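Local coordinates for histidine triad protein (Bacillus subtilis, PDB 1Y23), which is a zinc-containing member of the histidine triad (HIT) family that probably binds nucleotides and acts on them as a hydrolase or transferase, at residues T57-L60 with A61-Y64; Q63-H66 with A67-K70. One frame throughout, in Å; residues are numbered along the deposited sequence.

Contact 1. Residues T57-L60 with A61-Y64; sequences TDEL and AKQY
Gln-63 lies across one side of the short helix 58-62, between Glu-59 and Leu-60 of the preceding turn. Its CG rests 3.1 Å from Glu-59 O. From there the extended chain runs back so that OE1 comes 3.6 Å from Leu-60 CD1, the two side chains crossing at about a right angle. CG of Leu-60 is anti to the backbone N (chi1 176°), which carries its branch to the same flank as Gln-63; the leucine also packs on Thr-48 and Ile-50. Glu-59 bends at chi2, bringing OE2 to within 3.8 Å of Gln-63 NE2. Carboxylate and amide stand nearly perpendicular, 87° apart, and the link between them is a water that donates to Glu-59 OE2 and accepts from Gln-63 NE2.

The backbone beneath begins with a classic N-cap: Thr-57 OG1 accepts from Leu-60 N at 3.1 Å. Ala-61 N then donates to Thr-57 O (2.8 Å, N-H...O angle 154°), and Lys-62 N to Asp-58 O. Further on the pattern weakens, as Gln-63 N makes only weak bonds to Glu-59 O and Leu-60 O. Ala-61 is buried, packing on Phe-56 and on Phe-65 of the second subunit, while Asp-58 forms a salt bridge with Lys-70 of that subunit. Lys-62 NZ stays 4.8 Å from Glu-59 OE2, too far for a salt bridge, so any attraction between the two charges is probably weak. The chemistry is thus that of a capped helix of little more than one turn: firm backbone bonds at its start, a water-mediated polar link along its outer flank, and a buried alanine packed against the second subunit.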
loop_
_atom_site.group_PDB
_atom_site.type_symbol
_atom_site.label_atom_id
_atom_site.label_comp_id
_atom_site.label_asym_id
_atom_site.label_seq_id
_atom_site.Cartn_x
_atom_site.Cartn_y
_atom_site.Cartn_z
ATOM N N THR B 57 12.765 -1.719 -8.723
ATOM C CA THR B 57 12.958 -2.018 -10.145
ATOM C C THR B 57 11.884 -3.080 -10.393
ATOM O O THR B 57 11.321 -3.623 -9.439
ATOM C CB THR B 57 14.345 -2.688 -10.484
ATOM O OG1 THR B 57 14.489 -3.916 -9.753
ATOM C CG2 THR B 57 15.516 -1.751 -10.170
ATOM N N ASP B 58 11.604 -3.376 -11.657
ATOM C CA ASP B 58 10.614 -4.393 -11.983
ATOM C C ASP B 58 11.032 -5.756 -11.438
ATOM O O ASP B 58 10.217 -6.479 -10.861
ATOM C CB ASP B 58 10.398 -4.479 -13.499
ATOM C CG ASP B 58 9.667 -3.261 -14.059
ATOM O OD1 ASP B 58 9.106 -2.480 -13.264
ATOM O OD2 ASP B 58 9.641 -3.089 -15.299
ATOM N N GLU B 59 12.303 -6.094 -11.601
ATOM C CA GLU B 59 12.799 -7.368 -11.120
ATOM C C GLU B 59 12.634 -7.467 -9.600
ATOM O O GLU B 59 12.236 -8.506 -9.087
ATOM C CB GLU B 59 14.270 -7.562 -11.527
ATOM C CG GLU B 59 14.827 -8.975 -11.279
ATOM C CD GLU B 59 13.945 -10.094 -11.858
ATOM O OE1 GLU B 59 13.495 -9.973 -13.026
ATOM O OE2 GLU B 59 13.717 -11.100 -11.137
ATOM N N LEU B 60 12.912 -6.395 -8.874
ATOM C CA LEU B 60 12.766 -6.444 -7.424
ATOM C C LEU B 60 11.291 -6.426 -7.010
ATOM O O LEU B 60 10.906 -7.058 -6.033
ATOM C CB LEU B 60 13.515 -5.277 -6.783
ATOM C CG LEU B 60 13.373 -5.146 -5.260
ATOM C CD1 LEU B 60 13.795 -6.450 -4.541
ATOM C CD2 LEU B 60 14.238 -3.977 -4.793
ATOM N N ALA B 61 10.469 -5.698 -7.757
ATOM C CA ALA B 61 9.039 -5.623 -7.471
ATOM C C ALA B 61 8.416 -7.012 -7.606
ATOM O O ALA B 61 7.458 -7.358 -6.911
ATOM C CB ALA B 61 8.352 -4.656 -8.445
ATOM N N LYS B 62 8.947 -7.792 -8.536
ATOM C CA LYS B 62 8.454 -9.140 -8.777
ATOM C C LYS B 62 8.786 -10.093 -7.615
ATOM O O LYS B 62 7.977 -10.948 -7.263
ATOM C CB LYS B 62 9.048 -9.675 -10.087
ATOM C CG LYS B 62 8.723 -11.134 -10.397
ATOM C CD LYS B 62 9.547 -11.638 -11.588
ATOM C CE LYS B 62 9.301 -13.112 -11.861
ATOM N NZ LYS B 62 10.113 -13.632 -12.999
ATOM N N GLN B 63 9.969 -9.939 -7.029
ATOM C CA GLN B 63 10.388 -10.795 -5.919
ATOM C C GLN B 63 9.788 -10.335 -4.586
ATOM O O GLN B 63 10.078 -10.923 -3.545
ATOM C CB GLN B 63 11.917 -10.786 -5.778
ATOM C CG GLN B 63 12.688 -10.867 -7.093
ATOM C CD GLN B 63 14.158 -10.531 -6.914
ATOM O OE1 GLN B 63 14.503 -9.603 -6.182
ATOM N NE2 GLN B 63 15.025 -11.266 -7.591
ATOM N N TYR B 64 8.960 -9.292 -4.617
ATOM C CA TYR B 64 8.375 -8.762 -3.393
ATOM C C TYR B 64 6.866 -8.807 -3.214
ATOM O O TYR B 64 6.369 -9.442 -2.284
ATOM C CB TYR B 64 8.814 -7.311 -3.185
ATOM C CG TYR B 64 8.150 -6.663 -1.994
ATOM C CD1 TYR B 64 8.615 -6.888 -0.702
ATOM C CD2 TYR B 64 7.012 -5.867 -2.158
ATOM C CE1 TYR B 64 7.961 -6.340 0.406
ATOM C CE2 TYR B 64 6.344 -5.315 -1.059
ATOM C CZ TYR B 64 6.828 -5.556 0.223
ATOM O OH TYR B 64 6.178 -5.014 1.315
HETATM O O HOH W 1 13.385 -13.200 -8.971
#

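Contact 2. Residues Q63-H66 with A67-K70; sequences QYFH and AVPK
His-66 leads from the loop after helix 58-62 into the first turn of helix 67-79; its ring lies over the backbone N of Ala-67 while its edge meets Lys-70. Ala-67 N is 3.1 Å from His-66 CG, a position reached because CG stands between the backbone N and the carbonyl carbon (chi1 76°). Lys-70 bends at chi4, bringing NZ to the ring edge, 3.2 Å from His-66 CD2. A water donates to His-66 O at 3.0 Å and accepts weakly from Lys-70 NZ, whose salt bridge is with Asp-58 of the second subunit. Replacing His-66 by an alanine would probably uncover Ala-67 N and leave Lys-70 NZ without the ring edge beside it, besides losing the weak bond from ND1 to Lys-62 O.

On the backbone, Ala-67 N donates to Tyr-64 O (3.2 Å). Val-68 CG2 touches two aromatic rings obliquely, 4.0 Å from both Tyr-64 CE2 and Phe-65 CD1. Tyr-64 OH is hydrogen-bonded to Val-44 O in strand 42-46, and its ring meets Tyr-101 edge-to-face. Phe-65 stacks on Phe-65 of the second subunit, whereas His-66 and Ala-67 lean on Tyr-23 of strand 21-24.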
loop_
_atom_site.group_PDB
_atom_site.type_symbol
_atom_site.label_atom_id
_atom_site.label_comp_id
_atom_site.label_asym_id
_atom_site.label_seq_id
_atom_site.Cartn_x
_atom_site.Cartn_y
_atom_site.Cartn_z
ATOM N N GLN B 63 9.969 -9.939 -7.029
ATOM C CA GLN B 63 10.388 -10.795 -5.919
ATOM C C GLN B 63 9.788 -10.335 -4.586
ATOM O O GLN B 63 10.078 -10.923 -3.545
ATOM C CB GLN B 63 11.917 -10.786 -5.778
ATOM C CG GLN B 63 12.688 -10.867 -7.093
ATOM C CD GLN B 63 14.158 -10.531 -6.914
ATOM O OE1 GLN B 63 14.503 -9.603 -6.182
ATOM N NE2 GLN B 63 15.025 -11.266 -7.591
ATOM N N TYR B 64 8.960 -9.292 -4.617
ATOM C CA TYR B 64 8.375 -8.762 -3.393
ATOM C C TYR B 64 6.866 -8.807 -3.214
ATOM O O TYR B 64 6.369 -9.442 -2.284
ATOM C CB TYR B 64 8.814 -7.311 -3.185
ATOM C CG TYR B 64 8.150 -6.663 -1.994
ATOM C CD1 TYR B 64 8.615 -6.888 -0.702
ATOM C CD2 TYR B 64 7.012 -5.867 -2.158
ATOM C CE1 TYR B 64 7.961 -6.340 0.406
ATOM C CE2 TYR B 64 6.344 -5.315 -1.059
ATOM C CZ TYR B 64 6.828 -5.556 0.223
ATOM O OH TYR B 64 6.178 -5.014 1.315
ATOM N N PHE B 65 6.139 -8.125 -4.093
ATOM C CA PHE B 65 4.689 -8.018 -3.970
ATOM C C PHE B 65 3.852 -9.283 -3.838
ATOM O O PHE B 65 2.827 -9.260 -3.161
ATOM C CB PHE B 65 4.114 -7.181 -5.116
ATOM C CG PHE B 65 2.651 -6.839 -4.932
ATOM C CD1 PHE B 65 2.240 -6.021 -3.879
ATOM C CD2 PHE B 65 1.683 -7.363 -5.782
ATOM C CE1 PHE B 65 0.886 -5.736 -3.679
ATOM C CE2 PHE B 65 0.326 -7.083 -5.588
ATOM C CZ PHE B 65 -0.070 -6.267 -4.533
ATOM N N HIS B 66 4.261 -10.372 -4.484
ATOM C CA HIS B 66 3.473 -11.595 -4.408
ATOM C C HIS B 66 3.245 -12.042 -2.957
ATOM O O HIS B 66 2.198 -12.611 -2.624
ATOM C CB HIS B 66 4.130 -12.732 -5.207
ATOM C CG HIS B 66 5.311 -13.344 -4.527
ATOM N ND1 HIS B 66 6.595 -12.873 -4.694
ATOM C CD2 HIS B 66 5.393 -14.346 -3.619
ATOM C CE1 HIS B 66 7.417 -13.553 -3.914
ATOM N NE2 HIS B 66 6.712 -14.452 -3.250
ATOM N N ALA B 67 4.213 -11.780 -2.088
ATOM C CA ALA B 67 4.083 -12.166 -0.685
ATOM C C ALA B 67 2.980 -11.392 0.059
ATOM O O ALA B 67 2.377 -11.915 1.004
ATOM C CB ALA B 67 5.420 -11.992 0.037
ATOM N N VAL B 68 2.706 -10.161 -0.370
ATOM C CA VAL B 68 1.687 -9.337 0.277
ATOM C C VAL B 68 0.301 -9.994 0.323
ATOM O O VAL B 68 -0.325 -10.072 1.383
ATOM C CB VAL B 68 1.598 -7.942 -0.408
ATOM C CG1 VAL B 68 0.388 -7.157 0.113
ATOM C CG2 VAL B 68 2.876 -7.169 -0.131
ATOM N N PRO B 69 -0.199 -10.472 -0.824
ATOM C CA PRO B 69 -1.519 -11.111 -0.832
ATOM C C PRO B 69 -1.546 -12.364 0.044
ATOM O O PRO B 69 -2.494 -12.584 0.804
ATOM C CB PRO B 69 -1.735 -11.428 -2.309
ATOM C CG PRO B 69 -0.993 -10.311 -2.996
ATOM C CD PRO B 69 0.288 -10.270 -2.199
ATOM N N LYS B 70 -0.498 -13.176 -0.059
ATOM C CA LYS B 70 -0.412 -14.404 0.724
ATOM C C LYS B 70 -0.486 -14.087 2.215
ATOM O O LYS B 70 -1.296 -14.664 2.942
ATOM C CB LYS B 70 0.897 -15.141 0.430
ATOM C CG LYS B 70 1.085 -15.570 -1.015
ATOM C CD LYS B 70 2.455 -16.211 -1.196
ATOM C CE LYS B 70 2.606 -16.895 -2.538
ATOM N NZ LYS B 70 2.581 -15.951 -3.664
HETATM O O HOH W 2 0.474 -13.578 -4.907
#

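Overall arrangement
Contacts 1 and 2 follow each other along one run of chain, their centres 10 Å apart, with Gln-63 and Tyr-64 common to both. Contact 1 takes in helix 58-62; contact 2 covers the connection from it and the first turn of helix 67-79, all within the HIT domain and on the same side of the chain's centre. Both touch the second subunit, and they meet crosswise there: the first helix of each copy meets the loop and second helix of the other. The two helices and the loop between them therefore help to build the dimer interface. Zinc lies some 11 to 12 Å from the side chains of Leu-60 and Tyr-64, so neither contact forms its site.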